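Local coordinates for tumor necrosis factor ligand superfamily member 9 (Mus musculus, PDB 6MKB), which is a cell-surface cytokine of the tumor necrosis factor family that binds the receptor TNFRSF9 (4-1BB) and induces proliferation of activated T cells, at residues P57-V62 with L163-N168; P91-F96 with L123-G128; T71-G76 with Y146-L151. One frame throughout, in Å; residues are numbered along the deposited sequence.

Contact 1 of 3, residues P57-V62 with L163-N168; sequences PGLYYV and LVKPDN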
loop_
_atom_site.group_PDB
_atom_site.type_symbol
_atom_site.label_atom_id
_atom_site.label_comp_id
_atom_site.label_asym_id
_atom_site.label_seq_id
_atom_site.Cartn_x
_atom_site.Cartn_y
_atom_site.Cartn_z
ATOM N N PRO B 57 -16.285 -16.618 -0.650
ATOM C CA PRO B 57 -16.053 -15.733 -1.803
ATOM C C PRO B 57 -16.494 -14.282 -1.561
ATOM O O PRO B 57 -17.419 -13.992 -0.779
ATOM C CB PRO B 57 -16.904 -16.367 -2.901
ATOM C CG PRO B 57 -18.039 -17.008 -2.150
ATOM C CD PRO B 57 -17.460 -17.497 -0.870
ATOM N N GLY B 58 -15.852 -13.388 -2.298
ATOM C CA GLY B 58 -16.149 -11.970 -2.266
ATOM C C GLY B 58 -15.042 -11.101 -2.808
ATOM O O GLY B 58 -14.071 -11.600 -3.388
ATOM N N LEU B 59 -15.200 -9.789 -2.621
ATOM C CA LEU B 59 -14.231 -8.782 -3.031
ATOM C C LEU B 59 -13.287 -8.530 -1.857
ATOM O O LEU B 59 -13.719 -8.088 -0.785
ATOM C CB LEU B 59 -14.943 -7.493 -3.484
ATOM C CG LEU B 59 -14.068 -6.407 -4.107
ATOM C CD1 LEU B 59 -13.519 -6.840 -5.483
ATOM C CD2 LEU B 59 -14.838 -5.096 -4.207
ATOM N N TYR B 60 -12.009 -8.879 -2.041
ATOM C CA TYR B 60 -10.996 -8.722 -1.007
ATOM C C TYR B 60 -10.008 -7.644 -1.384
ATOM O O TYR B 60 -9.607 -7.545 -2.546
ATOM C CB TYR B 60 -10.217 -10.046 -0.771
ATOM C CG TYR B 60 -10.978 -11.119 -0.023
ATOM C CD1 TYR B 60 -11.900 -11.935 -0.679
ATOM C CD2 TYR B 60 -10.751 -11.347 1.333
ATOM C CE1 TYR B 60 -12.604 -12.927 0.003
ATOM C CE2 TYR B 60 -11.440 -12.344 2.023
ATOM C CZ TYR B 60 -12.380 -13.122 1.358
ATOM O OH TYR B 60 -13.077 -14.101 2.034
ATOM N N TYR B 61 -9.594 -6.855 -0.390
ATOM C CA TYR B 61 -8.531 -5.889 -0.550
ATOM C C TYR B 61 -7.275 -6.661 -0.200
ATOM O O TYR B 61 -7.128 -7.078 0.952
ATOM C CB TYR B 61 -8.771 -4.691 0.362
ATOM C CG TYR B 61 -7.685 -3.634 0.348
ATOM C CD1 TYR B 61 -6.493 -3.821 1.044
ATOM C CD2 TYR B 61 -7.904 -2.395 -0.238
ATOM C CE1 TYR B 61 -5.515 -2.833 1.083
ATOM C CE2 TYR B 61 -6.951 -1.388 -0.170
ATOM C CZ TYR B 61 -5.742 -1.622 0.459
ATOM O OH TYR B 61 -4.781 -0.632 0.508
ATOM N N VAL B 62 -6.432 -6.974 -1.195
ATOM C CA VAL B 62 -5.216 -7.751 -0.961
ATOM C C VAL B 62 -4.057 -6.780 -0.949
ATOM O O VAL B 62 -4.026 -5.852 -1.768
ATOM C CB VAL B 62 -5.038 -8.884 -2.002
ATOM C CG1 VAL B 62 -3.947 -9.857 -1.559
ATOM C CG2 VAL B 62 -6.346 -9.624 -2.237
ATOM N N LEU B 163 -11.904 -8.918 3.678
ATOM C CA LEU B 163 -13.146 -9.004 2.939
ATOM C C LEU B 163 -13.863 -7.664 2.996
ATOM O O LEU B 163 -14.231 -7.197 4.076
ATOM C CB LEU B 163 -14.032 -10.153 3.460
ATOM C CG LEU B 163 -15.401 -10.371 2.773
ATOM C CD1 LEU B 163 -15.241 -10.580 1.253
ATOM C CD2 LEU B 163 -16.112 -11.578 3.375
ATOM N N VAL B 164 -14.061 -7.065 1.820
ATOM C CA VAL B 164 -14.681 -5.757 1.589
ATOM C C VAL B 164 -16.167 -5.933 1.221
ATOM O O VAL B 164 -17.021 -5.165 1.660
ATOM C CB VAL B 164 -13.867 -5.031 0.472
ATOM C CG1 VAL B 164 -14.643 -3.922 -0.201
ATOM C CG2 VAL B 164 -12.537 -4.516 1.008
ATOM N N LYS B 165 -16.469 -6.920 0.398
ATOM C CA LYS B 165 -17.831 -7.154 -0.039
ATOM C C LYS B 165 -18.069 -8.665 -0.230
ATOM O O LYS B 165 -17.541 -9.244 -1.182
ATOM C CB LYS B 165 -18.109 -6.359 -1.337
ATOM C CG LYS B 165 -19.525 -6.468 -1.867
ATOM C CD LYS B 165 -19.724 -5.744 -3.204
ATOM C CE LYS B 165 -18.735 -5.925 -4.356
ATOM N NZ LYS B 165 -18.873 -7.221 -5.057
ATOM N N PRO B 166 -18.902 -9.304 0.622
ATOM C CA PRO B 166 -19.188 -10.739 0.436
ATOM C C PRO B 166 -19.906 -11.010 -0.876
ATOM O O PRO B 166 -20.561 -10.137 -1.434
ATOM C CB PRO B 166 -20.083 -11.082 1.638
ATOM C CG PRO B 166 -19.801 -9.993 2.649
ATOM C CD PRO B 166 -19.614 -8.778 1.803
ATOM N N ASP B 167 -19.744 -12.213 -1.388
ATOM C CA ASP B 167 -20.355 -12.589 -2.649
ATOM C C ASP B 167 -21.866 -12.605 -2.587
ATOM O O ASP B 167 -22.465 -12.996 -1.570
ATOM C CB ASP B 167 -19.868 -13.966 -3.105
ATOM C CG ASP B 167 -20.063 -14.180 -4.588
ATOM O OD1 ASP B 167 -19.410 -13.450 -5.382
ATOM O OD2 ASP B 167 -20.884 -15.062 -4.962
ATOM N N ASN B 168 -22.465 -12.199 -3.718
ATOM C CA ASN B 168 -23.882 -12.224 -3.972
ATOM C C ASN B 168 -24.122 -13.380 -4.934
ATOM O O ASN B 168 -23.570 -13.389 -6.035
ATOM C CB ASN B 168 -24.357 -10.887 -4.515
ATOM C CG ASN B 168 -25.846 -10.831 -4.705
ATOM O OD1 ASN B 168 -26.330 -10.749 -5.844
ATOM N ND2 ASN B 168 -26.594 -10.870 -3.591
#

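Contact 2 of 3, residues P91-F96 with L123-G128; sequences PQVDDF and LLLKAG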
loop_
_atom_site.group_PDB
_atom_site.type_symbol
_atom_site.label_atom_id
_atom_site.label_comp_id
_atom_site.label_asym_id
_atom_site.label_seq_id
_atom_site.Cartn_x
_atom_site.Cartn_y
_atom_site.Cartn_z
ATOM N N PRO B 91 -7.267 -20.409 -7.830
ATOM C CA PRO B 91 -7.071 -20.212 -9.280
ATOM C C PRO B 91 -6.645 -18.767 -9.599
ATOM O O PRO B 91 -6.699 -17.892 -8.748
ATOM C CB PRO B 91 -8.460 -20.525 -9.850
ATOM C CG PRO B 91 -9.390 -20.029 -8.790
ATOM C CD PRO B 91 -8.707 -20.413 -7.489
ATOM N N GLN B 92 -6.245 -18.532 -10.828
ATOM C CA GLN B 92 -5.879 -17.240 -11.352
ATOM C C GLN B 92 -7.096 -16.319 -11.311
ATOM O O GLN B 92 -8.211 -16.759 -11.615
ATOM C CB GLN B 92 -5.429 -17.486 -12.798
ATOM C CG GLN B 92 -4.845 -16.310 -13.523
ATOM C CD GLN B 92 -3.657 -16.757 -14.311
ATOM O OE1 GLN B 92 -3.690 -16.757 -15.536
ATOM N NE2 GLN B 92 -2.588 -17.164 -13.628
ATOM N N VAL B 93 -6.909 -15.057 -10.950
ATOM C CA VAL B 93 -8.049 -14.135 -10.976
ATOM C C VAL B 93 -8.093 -13.529 -12.394
ATOM O O VAL B 93 -7.072 -13.554 -13.077
ATOM C CB VAL B 93 -8.040 -13.080 -9.831
ATOM C CG1 VAL B 93 -7.777 -13.733 -8.467
ATOM C CG2 VAL B 93 -7.039 -11.967 -10.101
ATOM N N ASP B 94 -9.272 -13.035 -12.852
ATOM C CA ASP B 94 -9.542 -12.440 -14.192
ATOM C C ASP B 94 -8.391 -11.548 -14.757
ATOM O O ASP B 94 -8.234 -11.462 -15.980
ATOM C CB ASP B 94 -10.846 -11.609 -14.153
ATOM C CG ASP B 94 -11.442 -11.242 -15.510
ATOM O OD1 ASP B 94 -11.646 -12.161 -16.344
ATOM O OD2 ASP B 94 -11.732 -10.042 -15.728
ATOM N N ASP B 95 -7.604 -10.903 -13.865
ATOM C CA ASP B 95 -6.494 -10.012 -14.217
ATOM C C ASP B 95 -5.139 -10.450 -13.576
ATOM O O ASP B 95 -4.207 -9.633 -13.532
ATOM C CB ASP B 95 -6.838 -8.557 -13.809
ATOM C CG ASP B 95 -6.688 -8.258 -12.324
ATOM O OD1 ASP B 95 -7.501 -8.786 -11.524
ATOM O OD2 ASP B 95 -5.752 -7.501 -11.961
ATOM N N PHE B 96 -5.024 -11.728 -13.103
ATOM C CA PHE B 96 -3.781 -12.252 -12.512
ATOM C C PHE B 96 -2.794 -12.567 -13.642
ATOM O O PHE B 96 -2.610 -13.696 -14.111
ATOM C CB PHE B 96 -3.976 -13.433 -11.516
ATOM C CG PHE B 96 -2.722 -14.136 -11.020
ATOM C CD1 PHE B 96 -1.530 -13.435 -10.833
ATOM C CD2 PHE B 96 -2.741 -15.491 -10.713
ATOM C CE1 PHE B 96 -0.365 -14.097 -10.433
ATOM C CE2 PHE B 96 -1.578 -16.148 -10.292
ATOM C CZ PHE B 96 -0.403 -15.445 -10.144
ATOM N N LEU B 123 -9.547 -7.607 -5.349
ATOM C CA LEU B 123 -9.694 -8.815 -6.173
ATOM C C LEU B 123 -10.912 -9.652 -5.808
ATOM O O LEU B 123 -11.232 -9.825 -4.625
ATOM C CB LEU B 123 -8.434 -9.715 -6.027
ATOM C CG LEU B 123 -7.084 -9.149 -6.512
ATOM C CD1 LEU B 123 -5.929 -9.915 -5.899
ATOM C CD2 LEU B 123 -6.970 -9.196 -8.011
ATOM N N LEU B 124 -11.562 -10.213 -6.836
ATOM C CA LEU B 124 -12.668 -11.147 -6.642
ATOM C C LEU B 124 -12.074 -12.525 -6.382
ATOM O O LEU B 124 -11.388 -13.089 -7.247
ATOM C CB LEU B 124 -13.627 -11.187 -7.838
ATOM C CG LEU B 124 -14.579 -10.015 -8.027
ATOM C CD1 LEU B 124 -15.269 -10.140 -9.354
ATOM C CD2 LEU B 124 -15.595 -9.920 -6.884
ATOM N N LEU B 125 -12.269 -13.025 -5.167
ATOM C CA LEU B 125 -11.765 -14.333 -4.761
ATOM C C LEU B 125 -12.924 -15.305 -4.552
ATOM O O LEU B 125 -14.048 -14.898 -4.220
ATOM C CB LEU B 125 -10.894 -14.235 -3.492
ATOM C CG LEU B 125 -9.645 -13.314 -3.552
ATOM C CD1 LEU B 125 -8.866 -13.370 -2.247
ATOM C CD2 LEU B 125 -8.715 -13.661 -4.718
ATOM N N LYS B 126 -12.643 -16.592 -4.796
ATOM C CA LYS B 126 -13.573 -17.712 -4.698
ATOM C C LYS B 126 -13.392 -18.424 -3.373
ATOM O O LYS B 126 -12.408 -18.178 -2.669
ATOM C CB LYS B 126 -13.335 -18.699 -5.858
ATOM C CG LYS B 126 -13.277 -18.102 -7.258
ATOM C CD LYS B 126 -14.655 -17.771 -7.794
ATOM C CE LYS B 126 -14.705 -17.560 -9.276
ATOM N NZ LYS B 126 -16.117 -17.509 -9.746
ATOM N N ALA B 127 -14.328 -19.305 -3.034
ATOM C CA ALA B 127 -14.267 -20.125 -1.831
ATOM C C ALA B 127 -13.156 -21.167 -2.018
ATOM O O ALA B 127 -13.160 -21.901 -3.002
ATOM C CB ALA B 127 -15.616 -20.804 -1.587
ATOM N N GLY B 128 -12.189 -21.165 -1.111
ATOM C CA GLY B 128 -11.044 -22.067 -1.149
ATOM C C GLY B 128 -9.869 -21.499 -1.909
ATOM O O GLY B 128 -8.943 -22.237 -2.256
#

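Contact 3 of 3, residues T71-G76 with Y146-L151; sequences TFTNTG and YRDWEL. With NAG (2-acetamido-2-deoxy-beta-D-glucopyranose), chain F.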
loop_
_atom_site.group_PDB
_atom_site.type_symbol
_atom_site.label_atom_id
_atom_site.label_comp_id
_atom_site.label_asym_id
_atom_site.label_seq_id
_atom_site.Cartn_x
_atom_site.Cartn_y
_atom_site.Cartn_z
ATOM N N THR B 71 22.348 -4.909 3.539
ATOM C CA THR B 71 23.260 -5.667 4.405
ATOM C C THR B 71 24.618 -4.962 4.537
ATOM O O THR B 71 24.868 -3.957 3.857
ATOM C CB THR B 71 23.449 -7.085 3.888
ATOM O OG1 THR B 71 24.105 -7.025 2.628
ATOM C CG2 THR B 71 22.155 -7.871 3.822
ATOM N N PHE B 72 25.502 -5.510 5.381
ATOM C CA PHE B 72 26.859 -5.004 5.596
ATOM C C PHE B 72 27.612 -4.806 4.270
ATOM O O PHE B 72 28.301 -3.790 4.120
ATOM C CB PHE B 72 27.654 -5.960 6.508
ATOM C CG PHE B 72 29.036 -5.459 6.847
ATOM C CD1 PHE B 72 29.237 -4.566 7.900
ATOM C CD2 PHE B 72 30.141 -5.860 6.103
ATOM C CE1 PHE B 72 30.510 -4.083 8.197
ATOM C CE2 PHE B 72 31.401 -5.344 6.376
ATOM C CZ PHE B 72 31.577 -4.465 7.427
ATOM N N THR B 73 27.505 -5.773 3.322
ATOM C CA THR B 73 28.222 -5.748 2.038
ATOM C C THR B 73 27.651 -4.727 1.050
ATOM O O THR B 73 28.279 -4.486 0.004
ATOM C CB THR B 73 28.219 -7.145 1.398
ATOM O OG1 THR B 73 26.871 -7.607 1.269
ATOM C CG2 THR B 73 29.066 -8.152 2.171
ATOM N N ASN B 74 26.456 -4.153 1.350
ATOM C CA ASN B 74 25.798 -3.184 0.474
ATOM C C ASN B 74 26.475 -1.810 0.554
ATOM O O ASN B 74 26.455 -1.191 1.613
ATOM C CB ASN B 74 24.313 -3.060 0.831
ATOM C CG ASN B 74 23.460 -2.388 -0.231
ATOM O OD1 ASN B 74 23.894 -1.515 -0.988
ATOM N ND2 ASN B 74 22.211 -2.785 -0.314
ATOM N N THR B 75 27.026 -1.309 -0.561
ATOM C CA THR B 75 27.663 0.018 -0.574
ATOM C C THR B 75 26.739 1.082 -1.267
ATOM O O THR B 75 27.115 2.240 -1.427
ATOM C CB THR B 75 29.084 -0.043 -1.144
ATOM O OG1 THR B 75 29.158 -1.024 -2.174
ATOM C CG2 THR B 75 30.070 -0.406 -0.099
ATOM N N GLY B 76 25.534 0.658 -1.619
ATOM C CA GLY B 76 24.462 1.489 -2.141
ATOM C C GLY B 76 24.413 1.898 -3.594
ATOM O O GLY B 76 23.323 2.253 -4.069
ATOM N N TYR B 146 23.219 -10.473 -4.682
ATOM C CA TYR B 146 22.020 -10.940 -3.965
ATOM C C TYR B 146 22.226 -10.944 -2.451
ATOM O O TYR B 146 21.256 -11.018 -1.714
ATOM C CB TYR B 146 21.608 -12.341 -4.462
ATOM C CG TYR B 146 21.165 -12.336 -5.910
ATOM C CD1 TYR B 146 19.876 -11.943 -6.262
ATOM C CD2 TYR B 146 22.057 -12.654 -6.936
ATOM C CE1 TYR B 146 19.477 -11.886 -7.598
ATOM C CE2 TYR B 146 21.670 -12.591 -8.276
ATOM C CZ TYR B 146 20.378 -12.202 -8.600
ATOM O OH TYR B 146 19.971 -12.139 -9.911
ATOM N N ARG B 147 23.483 -10.872 -1.997
ATOM C CA ARG B 147 23.839 -10.833 -0.573
ATOM C C ARG B 147 23.716 -9.416 0.005
ATOM O O ARG B 147 23.766 -9.265 1.219
ATOM C CB ARG B 147 25.282 -11.340 -0.344
ATOM C CG ARG B 147 25.569 -12.768 -0.845
ATOM C CD ARG B 147 25.501 -13.814 0.240
ATOM N NE ARG B 147 26.134 -15.065 -0.185
ATOM C CZ ARG B 147 27.409 -15.382 0.018
ATOM N NH1 ARG B 147 28.235 -14.516 0.594
ATOM N NH2 ARG B 147 27.883 -16.546 -0.406
ATOM N N ASP B 148 23.545 -8.395 -0.853
ATOM C CA ASP B 148 23.491 -6.994 -0.484
ATOM C C ASP B 148 22.118 -6.550 0.054
ATOM O O ASP B 148 22.007 -5.448 0.575
ATOM C CB ASP B 148 23.955 -6.118 -1.672
ATOM C CG ASP B 148 25.477 -6.144 -1.891
ATOM O OD1 ASP B 148 26.165 -7.035 -1.290
ATOM O OD2 ASP B 148 25.987 -5.269 -2.642
ATOM N N TRP B 149 21.100 -7.408 -0.012
ATOM C CA TRP B 149 19.766 -7.103 0.514
ATOM C C TRP B 149 19.215 -8.299 1.232
ATOM O O TRP B 149 19.570 -9.429 0.902
ATOM C CB TRP B 149 18.793 -6.671 -0.593
ATOM C CG TRP B 149 19.173 -5.403 -1.304
ATOM C CD1 TRP B 149 19.879 -5.297 -2.460
ATOM C CD2 TRP B 149 18.866 -4.060 -0.894
ATOM N NE1 TRP B 149 19.994 -3.978 -2.824
ATOM C CE2 TRP B 149 19.377 -3.195 -1.882
ATOM C CE3 TRP B 149 18.153 -3.506 0.189
ATOM C CZ2 TRP B 149 19.216 -1.796 -1.816
ATOM C CZ3 TRP B 149 17.969 -2.128 0.247
ATOM C CH2 TRP B 149 18.499 -1.288 -0.746
ATOM N N GLU B 150 18.328 -8.059 2.204
ATOM C CA GLU B 150 17.719 -9.123 2.993
ATOM C C GLU B 150 16.317 -8.732 3.451
ATOM O O GLU B 150 15.952 -7.546 3.452
ATOM C CB GLU B 150 18.601 -9.453 4.226
ATOM C CG GLU B 150 18.587 -8.371 5.301
ATOM C CD GLU B 150 19.429 -8.589 6.538
ATOM O OE1 GLU B 150 19.798 -7.578 7.173
ATOM O OE2 GLU B 150 19.722 -9.756 6.879
ATOM N N LEU B 151 15.543 -9.753 3.846
ATOM C CA LEU B 151 14.228 -9.601 4.452
ATOM C C LEU B 151 14.405 -10.009 5.879
ATOM O O LEU B 151 14.652 -11.184 6.127
ATOM C CB LEU B 151 13.121 -10.439 3.753
ATOM C CG LEU B 151 12.888 -10.284 2.251
ATOM C CD1 LEU B 151 11.613 -11.008 1.856
ATOM C CD2 LEU B 151 12.795 -8.820 1.839
HETATM C C1 NAG F . 15.235 -14.760 -10.861
HETATM C C2 NAG F . 16.690 -14.993 -11.265
HETATM C C3 NAG F . 17.113 -13.910 -12.259
HETATM C C4 NAG F . 16.134 -13.738 -13.424
HETATM C C5 NAG F . 14.698 -13.628 -12.920
HETATM C C6 NAG F . 13.675 -13.640 -14.050
HETATM C C7 NAG F . 18.346 -15.711 -9.560
HETATM C C8 NAG F . 18.701 -15.437 -8.135
HETATM N N2 NAG F . 17.509 -14.827 -10.087
HETATM O O3 NAG F . 18.440 -14.184 -12.736
HETATM O O4 NAG F . 16.468 -12.563 -14.168
HETATM O O5 NAG F . 14.394 -14.706 -12.022
HETATM O O6 NAG F . 12.462 -13.112 -13.508
HETATM O O7 NAG F . 18.824 -16.661 -10.150
HETATM O O HOH W 1 27.606 -3.033 -3.072
#

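Contact 1 of 3, residues P57-V62 with L163-N168
A classic beta bulge lies where strand 58-70 pairs antiparallel with the end of strand 149-166: V164 and K165 together sit against L59 alone. The L59 carbonyl oxygen accepts two backbone hydrogen bonds. V164 N lies 2.8 Å from L59 O, almost in line with the carbonyl bond. K165 N is 3.2 Å from L59 O, in the carbonyl plane and on a lone pair. L59 N answers with a nearly straight hydrogen bond (168°) to K165 O, 2.8 Å away. The bulge shifts the register by one, so Y60 pairs with L163 while G58 pairs with P166. The aliphatic chains of L59 and K165 share one face of the sheet. Y60 and L163 share the other. With L163 CG anti to the backbone N (chi1 180°) and the second torsion turning CD1 inward, L163 CD1 lies over the Y60 ring face in a CH-pi contact, 3.9 Å from the ring centroid and 19° off the normal. The Y60 hydroxyl is hydrogen-bonded to S56 O. G58 has no side chain, which lets K165 O come within 3.2 Å of G58 CA. D167 N donates to P57 O at 3.0 Å, from above the carbonyl plane. V164 CG2 rests 3.8 Å from Y61 CB, and both residues pack on F10 of the second subunit. Antiparallel pairing of these two strands is typical of the jelly-roll TNF homology domain.

Contact 2 of 3, residues P91-F96 with L123-G128
The carboxylate of D95 meets L123 across the contact: D95 OD1 lies 3.6 Å from L123 CD2, and the two side chains cross at about a right angle. The flat ring of F96 takes no part in the meeting. At its edge, in the ring plane, sits Q92 CA of the same loop, and the ring also packs on A89 of strand 80-90. V93 carries most of the contact. Its two methyls divide the work. V93 CG2 touches L123 CD2 at 3.5 Å, with the side chains nearly perpendicular. V93 CG1 turns to L125 and stands 3.9 Å from L125 CD2. V93 CG1 is also 3.9 Å from L124 O. The first torsion of V93 (chi1 -48°) sets CG1 beside its own nitrogen and leaves CG2 between nitrogen and carbonyl carbon, and this places CG2 at L123 and CG1 at L125. L123 CD2 is thus touched by both V93 and D95. A type I turn from V93 to F96 shapes the loop. It is closed by a hydrogen bond from F96 N to V93 O at 2.7 Å. L99 packs on both V93 and L123, and H129 of strand 129-140 also touches V93. L123 further reaches L87 and V62, so the valine fits into a larger apolar interior. The two segments share no hydrogen bond. The chemistry is therefore that of apolar packing: methyl groups of V93 pack the 91-96 loop against the end of strand 115-125, while the charged D95 lies at the exposed margin.

Contact 3 of 3, residues T71-G76 with Y146-L151
D148 O is the tight centre, gripped from opposite faces of its carbonyl plane. T71 N donates to D148 O from one face at 3.0 Å, and N74 ND2 from the other at 2.8 Å. N74 CG lies anti to its own nitrogen (chi1 -164°), which points ND2 at one face of the W149 indole, toward its rim. N74 ND2 sits 3.3 Å above the W149 ring plane, and the amide stands nearly upright on the ring (planes 81° apart). N74 OD1 accepts from G76 N at 2.8 Å in an Asx turn, fixing the amide's rotation. T71 OG1 donates to R147 O at 2.7 Å, on a carbonyl lone pair.

The solvent side is looser. T73 OG1 donates to D148 OD1 at 2.7 Å, from above the carboxylate plane. D148 OD2 accepts from a water at 2.8 Å, and that water is also hydrogen-bonded to T75 OG1. The Y146 ring carries methyl C8 of the glycan on one face.

The 71-76 loop, after strand 58-70, is pinned to R147 and D148, on the approach to strand 149-166. W149 packs on L68 and P70, and E150 and S69 are joined by a backbone hydrogen bond.

From the N terminus, the first segments come in the order 57-62, 71-76 and 91-96. Their partners return in reverse. Contact 2 closes the innermost loop at 123-128, contact 3 the next at 146-151, and contact 1 the outermost at 163-168. The three nest without crossing. Contact 2 sets the loop between strands 80-90 and 100-105 against the end of strand 115-125. Contact 3 joins the loop after strand 58-70 to the approach of strand 149-166. Contacts 1 and 2 touch through strand 58-70 and its neighbour 115-125, with probable hydrogen bonds joining Y60 to L123 and G58 to L125. Contact 3 lies across the chain's centre, about 38 Å from contact 1 between centres.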